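Local coordinates for DNA-(apurinic or apyrimidinic site) endonuclease 2 (Xenopus laevis, PDB 6WCD), which acts as a DNA repair nuclease, weakly incising DNA at abasic sites and degrading it exonucleolytically from 3' to 5' through this catalytic domain, at residues T137-Y142 / H162-R167; T166-I171 / G176-L181; A170-G175 / S236-D241. All coordinates share one frame; numbering follows the deposited sequence.

Interaction 1. Residues T137-Y142 / H162-R167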
ATOM      1  N   THR A 137      -0.877  10.502  -6.411  1.00 12.26           N
ATOM      2  CA  THR A 137      -1.082  10.141  -5.024  1.00 12.33           C
ATOM      3  C   THR A 137      -0.946   8.642  -4.872  1.00 10.85           C
ATOM      4  O   THR A 137      -1.604   7.883  -5.589  1.00 13.65           O
ATOM      5  CB  THR A 137      -2.450  10.610  -4.540  1.00 13.41           C
ATOM      6  OG1 THR A 137      -2.554  12.022  -4.687  1.00 16.14           O
ATOM      7  CG2 THR A 137      -2.614  10.334  -3.049  1.00 15.16           C
ATOM      8  N   VAL A 138      -0.083   8.203  -3.950  1.00 11.26           N
ATOM      9  CA  VAL A 138       0.180   6.815  -3.634  1.00 10.80           C
ATOM     10  C   VAL A 138      -0.507   6.472  -2.321  1.00 11.48           C
ATOM     11  O   VAL A 138      -0.228   7.092  -1.278  1.00 12.59           O
ATOM     12  CB  VAL A 138       1.700   6.582  -3.549  1.00 12.87           C
ATOM     13  CG1 VAL A 138       1.994   5.198  -3.113  1.00 15.47           C
ATOM     14  CG2 VAL A 138       2.364   6.897  -4.863  1.00 13.74           C
ATOM     15  N   ILE A 139      -1.434   5.513  -2.362  1.00 11.17           N
ATOM     16  CA  ILE A 139      -2.187   5.083  -1.213  1.00 11.67           C
ATOM     17  C   ILE A 139      -1.710   3.693  -0.860  1.00 11.76           C
ATOM     18  O   ILE A 139      -1.995   2.753  -1.595  1.00 12.34           O
ATOM     19  CB  ILE A 139      -3.676   5.064  -1.524  1.00 12.02           C
ATOM     20  CG1 ILE A 139      -4.114   6.409  -2.105  1.00 12.00           C
ATOM     21  CG2 ILE A 139      -4.480   4.727  -0.274  1.00 13.72           C
ATOM     22  CD1 ILE A 139      -5.630   6.508  -2.423  1.00 15.93           C
ATOM     23  N   ASN A 140      -1.015   3.574   0.258  1.00 10.63           N
ATOM     24  CA  ASN A 140      -0.346   2.348   0.708  1.00  9.54           C
ATOM     25  C   ASN A 140      -1.233   1.733   1.792  1.00 10.45           C
ATOM     26  O   ASN A 140      -1.412   2.344   2.856  1.00 11.16           O
ATOM     27  CB  ASN A 140       1.036   2.722   1.239  1.00 10.39           C
ATOM     28  CG  ASN A 140       1.766   1.596   1.911  1.00 11.35           C
ATOM     29  OD1 ASN A 140       1.303   0.463   1.872  1.00 13.39           O
ATOM     30  ND2 ASN A 140       2.894   1.902   2.538  1.00 12.13           N
ATOM     31  N   VAL A 141      -1.814   0.550   1.536  1.00 10.73           N
ATOM     32  CA  VAL A 141      -2.836  -0.036   2.431  1.00 10.82           C
ATOM     33  C   VAL A 141      -2.507  -1.443   2.862  1.00 10.51           C
ATOM     34  O   VAL A 141      -1.948  -2.253   2.101  1.00 10.55           O
ATOM     35  CB  VAL A 141      -4.243  -0.015   1.816  1.00 13.60           C
ATOM     36  CG1 VAL A 141      -4.695   1.378   1.561  1.00 18.17           C
ATOM     37  CG2 VAL A 141      -4.315  -0.789   0.486  1.00 14.56           C
ATOM     38  N   TYR A 142      -2.852  -1.765   4.121  1.00 11.17           N
ATOM     39  CA  TYR A 142      -2.818  -3.109   4.685  1.00 10.73           C
ATOM     40  C   TYR A 142      -4.237  -3.426   5.111  1.00 11.18           C
ATOM     41  O   TYR A 142      -4.647  -3.040   6.195  1.00 11.93           O
ATOM     42  CB  TYR A 142      -1.824  -3.201   5.853  1.00 11.57           C
ATOM     43  CG  TYR A 142      -1.740  -4.537   6.565  1.00 12.79           C
ATOM     44  CD1 TYR A 142      -1.723  -5.726   5.867  1.00 13.33           C
ATOM     45  CD2 TYR A 142      -1.705  -4.616   7.942  1.00 13.24           C
ATOM     46  CE1 TYR A 142      -1.675  -6.966   6.518  1.00 15.69           C
ATOM     47  CE2 TYR A 142      -1.647  -5.824   8.596  1.00 15.65           C
ATOM     48  CZ  TYR A 142      -1.627  -7.002   7.889  1.00 15.34           C
ATOM     49  OH  TYR A 142      -1.584  -8.216   8.557  1.00 19.17           O
ATOM     50  N   HIS A 162     -14.891   0.026   1.572  1.00 14.10           N
ATOM     51  CA  HIS A 162     -15.760   1.099   1.095  1.00 14.38           C
ATOM     52  C   HIS A 162     -15.121   2.452   1.365  1.00 16.11           C
ATOM     53  O   HIS A 162     -15.152   3.342   0.499  1.00 16.95           O
ATOM     54  CB  HIS A 162     -17.115   0.977   1.792  1.00 17.05           C
ATOM     55  CG  HIS A 162     -18.140   1.955   1.322  1.00 31.29           C
ATOM     56  ND1 HIS A 162     -18.474   2.111  -0.003  1.00 42.13           N
ATOM     57  CD2 HIS A 162     -18.953   2.789   2.016  1.00 51.36           C
ATOM     58  CE1 HIS A 162     -19.423   3.027  -0.112  1.00 45.77           C
ATOM     59  NE2 HIS A 162     -19.730   3.455   1.098  1.00 41.13           N
ATOM     60  N   LEU A 163     -14.481   2.610   2.505  1.00 13.94           N
ATOM     61  CA  LEU A 163     -13.764   3.866   2.766  1.00 14.65           C
ATOM     62  C   LEU A 163     -12.598   4.080   1.797  1.00 13.56           C
ATOM     63  O   LEU A 163     -12.357   5.212   1.330  1.00 15.05           O
ATOM     64  CB  LEU A 163     -13.265   3.881   4.220  1.00 15.82           C
ATOM     65  CG  LEU A 163     -12.522   5.145   4.702  1.00 16.57           C
ATOM     66  CD1 LEU A 163     -13.489   6.293   4.623  1.00 19.70           C
ATOM     67  CD2 LEU A 163     -12.033   4.905   6.142  1.00 18.98           C
ATOM     68  N   LEU A 164     -11.827   3.048   1.526  1.00 12.62           N
ATOM     69  CA  LEU A 164     -10.728   3.132   0.571  1.00 12.67           C
ATOM     70  C   LEU A 164     -11.223   3.560  -0.793  1.00 14.16           C
ATOM     71  O   LEU A 164     -10.640   4.463  -1.405  1.00 14.91           O
ATOM     72  CB  LEU A 164     -10.045   1.772   0.502  1.00 13.45           C
ATOM     73  CG  LEU A 164      -8.996   1.601  -0.600  1.00 13.63           C
ATOM     74  CD1 LEU A 164      -7.852   2.595  -0.434  1.00 14.50           C
ATOM     75  CD2 LEU A 164      -8.477   0.162  -0.524  1.00 15.25           C
ATOM     76  N   GLN A 165     -12.307   2.952  -1.283  1.00 14.18           N
ATOM     77  CA  GLN A 165     -12.868   3.368  -2.568  1.00 15.00           C
ATOM     78  C   GLN A 165     -13.290   4.818  -2.541  1.00 14.75           C
ATOM     79  O   GLN A 165     -13.011   5.591  -3.493  1.00 16.34           O
ATOM     80  CB  GLN A 165     -14.023   2.448  -2.958  1.00 17.22           C
ATOM     81  CG  GLN A 165     -14.677   2.841  -4.229  1.00 16.46           C
ATOM     82  CD  GLN A 165     -15.595   1.796  -4.755  1.00 21.18           C
ATOM     83  OE1 GLN A 165     -15.977   0.867  -4.052  1.00 23.55           O
ATOM     84  NE2 GLN A 165     -16.013   1.968  -6.016  1.00 24.41           N
ATOM     85  N   THR A 166     -13.995   5.211  -1.493  1.00 15.66           N
ATOM     86  CA  THR A 166     -14.470   6.589  -1.388  1.00 15.21           C
ATOM     87  C   THR A 166     -13.304   7.558  -1.480  1.00 15.58           C
ATOM     88  O   THR A 166     -13.354   8.558  -2.204  1.00 17.37           O
ATOM     89  CB  THR A 166     -15.223   6.768  -0.074  1.00 17.93           C
ATOM     90  OG1 THR A 166     -16.405   5.955  -0.074  1.00 20.93           O
ATOM     91  CG2 THR A 166     -15.696   8.219   0.084  1.00 19.51           C
ATOM     92  N   ARG A 167     -12.250   7.305  -0.721  1.00 15.12           N
ATOM     93  CA  ARG A 167     -11.143   8.250  -0.690  1.00 14.70           C
ATOM     94  C   ARG A 167     -10.396   8.271  -2.022  1.00 14.04           C
ATOM     95  O   ARG A 167     -10.040   9.335  -2.526  1.00 15.60           O
ATOM     96  CB  ARG A 167     -10.191   7.903   0.453  1.00 15.09           C
ATOM     97  CG  ARG A 167      -9.020   8.883   0.568  1.00 14.05           C
ATOM     98  CD  ARG A 167      -9.516  10.266   0.969  1.00 14.83           C
ATOM     99  NE  ARG A 167      -8.459  11.266   1.105  1.00 15.72           N
ATOM    100  CZ  ARG A 167      -7.648  11.348   2.148  1.00 17.90           C
ATOM    101  NH1 ARG A 167      -7.717  10.475   3.118  1.00 17.02           N
ATOM    102  NH2 ARG A 167      -6.724  12.321   2.216  1.00 17.86           N
TER
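Within the beta-alpha-beta unit formed by strand 133-142, helix 152-173 and strand 177-181, the helix settles on the first strand where L164 meets I139 and V141. The contact is apolar and runs through a single methyl of the leucine. L164 CD1 lies 3.9 Å from V141 CG1, the two side chains reaching toward each other tip to tip, and 4.0 Å from I139 CG2, where the side chains instead slide past one another in opposite directions. With CG of L164 anti to the backbone N (chi1 171°), the leucine extends from the helix toward the strand. The nearest CA pair, V141 and L164, is 8.7 Å apart, a spacing bridged by side chains with no hydrogen bond between the segments.

Alternation along the strand separates the two faces of this sheet. I139 and V141 point to the helix, whereas V138 and N140 turn toward strand 29-33 of the second sheet, as in the layered alpha/beta sandwich of the DNase I-like nucleases. N140 is gripped there at both ends of its amide, OD1 by Q33 and ND2 by T70. At the end of the strand, Y142, an active-site residue by similarity, touches E34, a magnesium ligand, and D183, the catalytic proton donor/acceptor.

On the helix, H162 O accepts twice. T166 N donates the backbone bond at 3.0 Å, and T166 OG1 also lies 3.0 Å from H162 O but arrives from the opposite face of the carbonyl, with a C=O...donor angle of 141°. R167 starts toward the strand without touching it; its guanidinium continues to the carbonyl of G97, to which NH2 is hydrogen-bonded.

Interaction 2. Residues T166-I171 / G176-L181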
ATOM      1  N   THR A 166     -13.995   5.211  -1.493  1.00 15.66           N
ATOM      2  CA  THR A 166     -14.470   6.589  -1.388  1.00 15.21           C
ATOM      3  C   THR A 166     -13.304   7.558  -1.480  1.00 15.58           C
ATOM      4  O   THR A 166     -13.354   8.558  -2.204  1.00 17.37           O
ATOM      5  CB  THR A 166     -15.223   6.768  -0.074  1.00 17.93           C
ATOM      6  OG1 THR A 166     -16.405   5.955  -0.074  1.00 20.93           O
ATOM      7  CG2 THR A 166     -15.696   8.219   0.084  1.00 19.51           C
ATOM      8  N   ARG A 167     -12.250   7.305  -0.721  1.00 15.12           N
ATOM      9  CA  ARG A 167     -11.143   8.250  -0.690  1.00 14.70           C
ATOM     10  C   ARG A 167     -10.396   8.271  -2.022  1.00 14.04           C
ATOM     11  O   ARG A 167     -10.040   9.335  -2.526  1.00 15.60           O
ATOM     12  CB  ARG A 167     -10.191   7.903   0.453  1.00 15.09           C
ATOM     13  CG  ARG A 167      -9.020   8.883   0.568  1.00 14.05           C
ATOM     14  CD  ARG A 167      -9.516  10.266   0.969  1.00 14.83           C
ATOM     15  NE  ARG A 167      -8.459  11.266   1.105  1.00 15.72           N
ATOM     16  CZ  ARG A 167      -7.648  11.348   2.148  1.00 17.90           C
ATOM     17  NH1 ARG A 167      -7.717  10.475   3.118  1.00 17.02           N
ATOM     18  NH2 ARG A 167      -6.724  12.321   2.216  1.00 17.86           N
ATOM     19  N   ALA A 168     -10.088   7.093  -2.567  1.00 14.90           N
ATOM     20  CA  ALA A 168      -9.286   7.020  -3.787  1.00 14.44           C
ATOM     21  C   ALA A 168     -10.004   7.674  -4.945  1.00 16.53           C
ATOM     22  O   ALA A 168      -9.381   8.405  -5.737  1.00 16.82           O
ATOM     23  CB  ALA A 168      -8.972   5.572  -4.095  1.00 15.61           C
ATOM     24  N   GLU A 169     -11.315   7.454  -5.063  1.00 15.88           N
ATOM     25  CA  GLU A 169     -12.081   8.083  -6.143  1.00 16.98           C
ATOM     26  C   GLU A 169     -12.203   9.584  -5.934  1.00 19.59           C
ATOM     27  O   GLU A 169     -12.202  10.351  -6.923  1.00 19.52           O
ATOM     28  CB  GLU A 169     -13.440   7.395  -6.281  1.00 18.25           C
ATOM     29  CG  GLU A 169     -13.247   5.970  -6.777  1.00 20.17           C
ATOM     30  CD  GLU A 169     -14.540   5.228  -7.038  1.00 26.90           C
ATOM     31  OE1 GLU A 169     -15.654   5.792  -6.844  1.00 28.88           O
ATOM     32  OE2 GLU A 169     -14.430   4.064  -7.443  1.00 25.59           O
ATOM     33  N   ALA A 170     -12.247  10.050  -4.689  1.00 16.87           N
ATOM     34  CA  ALA A 170     -12.350  11.490  -4.478  1.00 17.45           C
ATOM     35  C   ALA A 170     -11.043  12.180  -4.838  1.00 17.63           C
ATOM     36  O   ALA A 170     -11.056  13.253  -5.466  1.00 20.82           O
ATOM     37  CB  ALA A 170     -12.705  11.807  -3.029  1.00 20.86           C
ATOM     38  N   ILE A 171      -9.921  11.565  -4.501  1.00 17.07           N
ATOM     39  CA  ILE A 171      -8.635  12.158  -4.902  1.00 17.52           C
ATOM     40  C   ILE A 171      -8.559  12.178  -6.417  1.00 16.98           C
ATOM     41  O   ILE A 171      -8.168  13.183  -7.024  1.00 19.18           O
ATOM     42  CB  ILE A 171      -7.464  11.382  -4.276  1.00 15.50           C
ATOM     43  CG1 ILE A 171      -7.511  11.537  -2.758  1.00 15.25           C
ATOM     44  CG2 ILE A 171      -6.133  11.843  -4.858  1.00 17.30           C
ATOM     45  CD1 ILE A 171      -6.627  10.508  -2.001  1.00 19.05           C
ATOM     46  N   GLY A 176      -5.304  14.619 -11.753  1.00 37.86           N
ATOM     47  CA  GLY A 176      -4.087  13.855 -11.502  1.00 33.10           C
ATOM     48  C   GLY A 176      -4.351  12.355 -11.444  1.00 30.10           C
ATOM     49  O   GLY A 176      -5.330  11.840 -11.982  1.00 31.70           O
ATOM     50  N   HIS A 177      -3.442  11.653 -10.788  1.00 18.01           N
ATOM     51  CA  HIS A 177      -3.376  10.202 -10.848  1.00 15.62           C
ATOM     52  C   HIS A 177      -3.295   9.616  -9.448  1.00 15.91           C
ATOM     53  O   HIS A 177      -2.855  10.273  -8.494  1.00 15.09           O
ATOM     54  CB  HIS A 177      -2.167   9.755 -11.636  1.00 14.41           C
ATOM     55  CG  HIS A 177      -2.153  10.280 -13.031  1.00 16.89           C
ATOM     56  ND1 HIS A 177      -3.004   9.815 -14.004  1.00 18.35           N
ATOM     57  CD2 HIS A 177      -1.416  11.264 -13.602  1.00 21.28           C
ATOM     58  CE1 HIS A 177      -2.791  10.481 -15.126  1.00 25.03           C
ATOM     59  NE2 HIS A 177      -1.828  11.371 -14.911  1.00 23.11           N
ATOM     60  N   VAL A 178      -3.723   8.362  -9.348  1.00 12.81           N
ATOM     61  CA  VAL A 178      -3.771   7.632  -8.081  1.00 12.13           C
ATOM     62  C   VAL A 178      -3.271   6.206  -8.272  1.00 11.94           C
ATOM     63  O   VAL A 178      -3.715   5.494  -9.175  1.00 13.35           O
ATOM     64  CB  VAL A 178      -5.181   7.608  -7.445  1.00 14.74           C
ATOM     65  CG1 VAL A 178      -5.214   6.761  -6.154  1.00 16.14           C
ATOM     66  CG2 VAL A 178      -5.670   9.012  -7.180  1.00 17.65           C
ATOM     67  N   ILE A 179      -2.357   5.784  -7.395  1.00 12.56           N
ATOM     68  CA  ILE A 179      -1.977   4.383  -7.263  1.00 14.08           C
ATOM     69  C   ILE A 179      -2.429   3.905  -5.900  1.00 15.36           C
ATOM     70  O   ILE A 179      -2.224   4.600  -4.903  1.00 14.76           O
ATOM     71  CB  ILE A 179      -0.464   4.188  -7.419  1.00 13.86           C
ATOM     72  CG1 ILE A 179      -0.057   4.297  -8.847  1.00 14.82           C
ATOM     73  CG2 ILE A 179      -0.040   2.833  -6.830  1.00 16.49           C
ATOM     74  CD1 ILE A 179       1.490   4.347  -9.046  1.00 19.22           C
ATOM     75  N   ILE A 180      -3.081   2.759  -5.858  1.00 12.74           N
ATOM     76  CA  ILE A 180      -3.414   2.053  -4.617  1.00 12.93           C
ATOM     77  C   ILE A 180      -2.559   0.810  -4.632  1.00 13.54           C
ATOM     78  O   ILE A 180      -2.668  -0.004  -5.564  1.00 16.13           O
ATOM     79  CB  ILE A 180      -4.880   1.684  -4.500  1.00 14.41           C
ATOM     80  CG1 ILE A 180      -5.780   2.903  -4.576  1.00 17.88           C
ATOM     81  CG2 ILE A 180      -5.089   0.948  -3.137  1.00 15.94           C
ATOM     82  CD1 ILE A 180      -7.202   2.567  -4.840  1.00 28.08           C
ATOM     83  N   LEU A 181      -1.708   0.625  -3.635  1.00 12.16           N
ATOM     84  CA  LEU A 181      -0.921  -0.582  -3.582  1.00 12.94           C
ATOM     85  C   LEU A 181      -0.883  -1.169  -2.210  1.00 12.52           C
ATOM     86  O   LEU A 181      -1.096  -0.473  -1.205  1.00 13.48           O
ATOM     87  CB  LEU A 181       0.458  -0.327  -4.111  1.00 14.98           C
ATOM     88  CG  LEU A 181       1.404   0.532  -3.302  1.00 14.35           C
ATOM     89  CD1 LEU A 181       2.625   0.809  -4.165  1.00 17.02           C
ATOM     90  CD2 LEU A 181       0.902   1.827  -2.908  1.00 20.04           C
TER
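A168 and I171 supply the helix side of an apolar contact with V178 and I180 of the following strand. The closest approach belongs to A168 CB, 3.6 Å from I180 CD1, while I180 CG1 stands 4.2 Å from the same CB, so the outer part of the isoleucine lies by the small methyl. V178 divides its two branches. CG1 is 4.4 Å from A168 CB; CG2, placed opposite the carbonyl carbon by a chi1 of 177°, reaches I171 CG2 at 3.7 Å, and these two side chains cross at about a right angle.

The segment axes approach to 8.6 Å with an angle of 157° between their directions, nearly antiparallel. This is the return half of a beta-alpha-beta crossover: helix 152-173 leads the chain back so that strand 177-181 can pair in parallel with strand 133-142. F239 also touches A168, V178 and I180, extending the apolar layer beyond the unit.

Backbone atoms add one van der Waals contact, V178 CG2 to A168 O at 4.0 Å, but no hydrogen bond joins the segments. Polar groups of the strand's start are engaged by other neighbours: H177 NE2 bonds to E134 OE1, and V178 N to N278 OD1. Just before the strand, G176 takes a positive phi of 77°.

Interaction 3. Residues A170-G175 / S236-D241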
ATOM      1  N   ALA A 170     -12.247  10.050  -4.689  1.00 16.87           N
ATOM      2  CA  ALA A 170     -12.350  11.490  -4.478  1.00 17.45           C
ATOM      3  C   ALA A 170     -11.043  12.180  -4.838  1.00 17.63           C
ATOM      4  O   ALA A 170     -11.056  13.253  -5.466  1.00 20.82           O
ATOM      5  CB  ALA A 170     -12.705  11.807  -3.029  1.00 20.86           C
ATOM      6  N   ILE A 171      -9.921  11.565  -4.501  1.00 17.07           N
ATOM      7  CA  ILE A 171      -8.635  12.158  -4.902  1.00 17.52           C
ATOM      8  C   ILE A 171      -8.559  12.178  -6.417  1.00 16.98           C
ATOM      9  O   ILE A 171      -8.168  13.183  -7.024  1.00 19.18           O
ATOM     10  CB  ILE A 171      -7.464  11.382  -4.276  1.00 15.50           C
ATOM     11  CG1 ILE A 171      -7.511  11.537  -2.758  1.00 15.25           C
ATOM     12  CG2 ILE A 171      -6.133  11.843  -4.858  1.00 17.30           C
ATOM     13  CD1 ILE A 171      -6.627  10.508  -2.001  1.00 19.05           C
ATOM     14  N   LEU A 172      -8.970  11.087  -7.063  1.00 16.22           N
ATOM     15  CA  LEU A 172      -8.884  10.995  -8.520  1.00 18.34           C
ATOM     16  C   LEU A 172      -9.773  12.027  -9.184  1.00 20.87           C
ATOM     17  O   LEU A 172      -9.382  12.660 -10.176  1.00 23.25           O
ATOM     18  CB  LEU A 172      -9.246   9.593  -8.977  1.00 20.24           C
ATOM     19  CG  LEU A 172      -9.149   9.282 -10.460  1.00 21.88           C
ATOM     20  CD1 LEU A 172      -7.662   9.349 -10.817  1.00 22.01           C
ATOM     21  CD2 LEU A 172      -9.770   7.913 -10.768  1.00 20.54           C
ATOM     22  N   GLN A 173     -10.962  12.268  -8.606  1.00 21.59           N
ATOM     23  CA  GLN A 173     -11.868  13.261  -9.159  1.00 23.42           C
ATOM     24  C   GLN A 173     -11.279  14.669  -9.108  1.00 23.28           C
ATOM     25  O   GLN A 173     -11.642  15.524  -9.947  1.00 28.03           O
ATOM     26  CB  GLN A 173     -13.201  13.184  -8.402  1.00 27.78           C
ATOM     27  CG  GLN A 173     -14.266  14.195  -8.862  1.00 45.71           C
ATOM     28  CD  GLN A 173     -14.657  13.999 -10.314  1.00 72.00           C
ATOM     29  OE1 GLN A 173     -14.457  12.926 -10.885  1.00 81.07           O
ATOM     30  NE2 GLN A 173     -15.207  15.040 -10.922  1.00 79.58           N
ATOM     31  N   ASN A 174     -10.356  14.933  -8.195  1.00 22.29           N
ATOM     32  CA  ASN A 174      -9.724  16.246  -8.076  1.00 24.51           C
ATOM     33  C   ASN A 174      -8.693  16.491  -9.171  1.00 26.49           C
ATOM     34  O   ASN A 174      -8.230  17.633  -9.304  1.00 33.23           O
ATOM     35  CB  ASN A 174      -9.094  16.389  -6.686  1.00 27.01           C
ATOM     36  CG  ASN A 174      -8.770  17.821  -6.331  1.00 33.25           C
ATOM     37  OD1 ASN A 174      -7.621  18.159  -6.054  1.00 35.38           O
ATOM     38  ND2 ASN A 174      -9.792  18.676  -6.335  1.00 31.24           N
ATOM     39  N   GLY A 175      -8.354  15.484  -9.973  1.00 29.00           N
ATOM     40  CA  GLY A 175      -7.377  15.591 -11.045  1.00 29.75           C
ATOM     41  C   GLY A 175      -6.118  14.780 -10.740  1.00 31.11           C
ATOM     42  O   GLY A 175      -5.903  14.286  -9.640  1.00 35.27           O
ATOM     43  N   SER A 236     -16.178  -1.450 -15.379  1.00 74.82           N
ATOM     44  CA  SER A 236     -16.864  -0.209 -15.061  1.00 70.57           C
ATOM     45  C   SER A 236     -16.003   0.643 -14.126  1.00 50.53           C
ATOM     46  O   SER A 236     -16.109   1.835 -14.066  1.00 44.11           O
ATOM     47  CB  SER A 236     -18.198  -0.520 -14.396  1.00 69.13           C
ATOM     48  OG  SER A 236     -18.699   0.584 -13.670  1.00 67.76           O
ATOM     49  N   GLY A 237     -15.147   0.009 -13.292  1.00 39.38           N
ATOM     50  CA  GLY A 237     -14.252   0.617 -12.339  1.00 27.30           C
ATOM     51  C   GLY A 237     -13.245   1.550 -12.995  1.00 26.17           C
ATOM     52  O   GLY A 237     -12.923   1.465 -14.179  1.00 26.41           O
ATOM     53  N   LEU A 238     -12.703   2.415 -12.162  1.00 21.95           N
ATOM     54  CA  LEU A 238     -11.813   3.479 -12.576  1.00 20.30           C
ATOM     55  C   LEU A 238     -10.346   3.093 -12.448  1.00 22.35           C
ATOM     56  O   LEU A 238      -9.476   3.861 -12.900  1.00 21.42           O
ATOM     57  CB  LEU A 238     -12.067   4.717 -11.733  1.00 20.60           C
ATOM     58  CG  LEU A 238     -13.509   5.242 -11.854  1.00 26.01           C
ATOM     59  CD1 LEU A 238     -13.716   6.332 -10.823  1.00 25.16           C
ATOM     60  CD2 LEU A 238     -13.761   5.751 -13.251  1.00 33.46           C
ATOM     61  N   PHE A 239     -10.053   1.949 -11.860  1.00 18.32           N
ATOM     62  CA  PHE A 239      -8.692   1.482 -11.575  1.00 17.17           C
ATOM     63  C   PHE A 239      -8.402   0.196 -12.315  1.00 19.03           C
ATOM     64  O   PHE A 239      -9.280  -0.641 -12.504  1.00 20.61           O
ATOM     65  CB  PHE A 239      -8.524   1.304 -10.063  1.00 16.59           C
ATOM     66  CG  PHE A 239      -8.453   2.603  -9.322  1.00 16.39           C
ATOM     67  CD1 PHE A 239      -9.606   3.274  -8.907  1.00 21.89           C
ATOM     68  CD2 PHE A 239      -7.257   3.211  -9.129  1.00 17.12           C
ATOM     69  CE1 PHE A 239      -9.488   4.558  -8.276  1.00 20.28           C
ATOM     70  CE2 PHE A 239      -7.145   4.440  -8.495  1.00 18.50           C
ATOM     71  CZ  PHE A 239      -8.274   5.128  -8.112  1.00 19.45           C
ATOM     72  N   TYR A 240      -7.156   0.023 -12.763  1.00 17.78           N
ATOM     73  CA  TYR A 240      -6.712  -1.219 -13.353  1.00 18.29           C
ATOM     74  C   TYR A 240      -5.728  -1.921 -12.401  1.00 16.71           C
ATOM     75  O   TYR A 240      -4.868  -1.281 -11.791  1.00 16.48           O
ATOM     76  CB  TYR A 240      -5.970  -0.997 -14.671  1.00 17.96           C
ATOM     77  CG  TYR A 240      -6.771  -0.635 -15.878  1.00 19.99           C
ATOM     78  CD1 TYR A 240      -8.134  -0.859 -15.936  1.00 23.56           C
ATOM     79  CD2 TYR A 240      -6.131  -0.122 -17.006  1.00 22.59           C
ATOM     80  CE1 TYR A 240      -8.853  -0.546 -17.057  1.00 26.87           C
ATOM     81  CE2 TYR A 240      -6.840   0.183 -18.143  1.00 26.95           C
ATOM     82  CZ  TYR A 240      -8.203  -0.030 -18.168  1.00 27.62           C
ATOM     83  OH  TYR A 240      -8.926   0.280 -19.294  1.00 30.28           O
ATOM     84  N   ASP A 241      -5.828  -3.240 -12.378  1.00 16.92           N
ATOM     85  CA  ASP A 241      -4.836  -4.151 -11.792  1.00 16.64           C
ATOM     86  C   ASP A 241      -3.628  -4.204 -12.721  1.00 17.96           C
ATOM     87  O   ASP A 241      -3.676  -4.834 -13.787  1.00 17.42           O
ATOM     88  CB  ASP A 241      -5.504  -5.509 -11.643  1.00 16.07           C
ATOM     89  CG  ASP A 241      -4.632  -6.576 -11.004  1.00 20.53           C
ATOM     90  OD1 ASP A 241      -3.408  -6.413 -10.850  1.00 19.08           O
ATOM     91  OD2 ASP A 241      -5.201  -7.648 -10.684  1.00 19.03           O
TER
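L172 and L238 form the closest CA pair between the segments, at 9.0 Å, and the gap is bridged by side chains alone. L172 carries the helix side through one methyl, CD2, which is 4.1 Å from L238 CB and 4.1 Å from F239 CZ. F239 CE1 is also near, 4.2 Å from L172 CD2, and the methyl meets the phenyl ring obliquely. A chi1 of -177° turns the L172 side chain away from its own N and extends it across the gap; F239 comes to it from the opposite direction.

These atoms join the end of helix 152-173 to strand 239-241, a short strand paired antiparallel with strand 269-278 in the same sheet that the helix covers. F239 is the buried partner, and its ring stacks on F214. L238 is exposed, so the contact grades from interior to surface.

Around L172 the helical bonding includes N174 N to I171 O at 3.0 Å, with a weak bond from the same N to A170 O, and G175 N to L172 O at 3.0 Å; G175 has a phi of 112°. Beyond F239, Y240 OH bonds to E283 OE2. D241 occupies the N-cap position ahead of helix 242-246, and its OD2 forms a salt bridge with R271.

Followed from the N terminus, interaction 1 closes first, folding helix 152-173 back on strand 133-142 across a 19-residue connection. Interaction 2 starts on the same helix, sharing T166 and R167, and closes the short turn into strand 177-181. That strand pairs with the first through backbone contacts such as I139 N to I179 O at 2.8 Å, a probable hydrogen bond. Interaction 3 shares A170 and I171 with interaction 2 and spans 60 residues, including strand 177-181; the two loops therefore interleave rather than nest. Successive turns of one helix thus meet three strands of one sheet, and A168 beside F239 joins interactions 2 and 3.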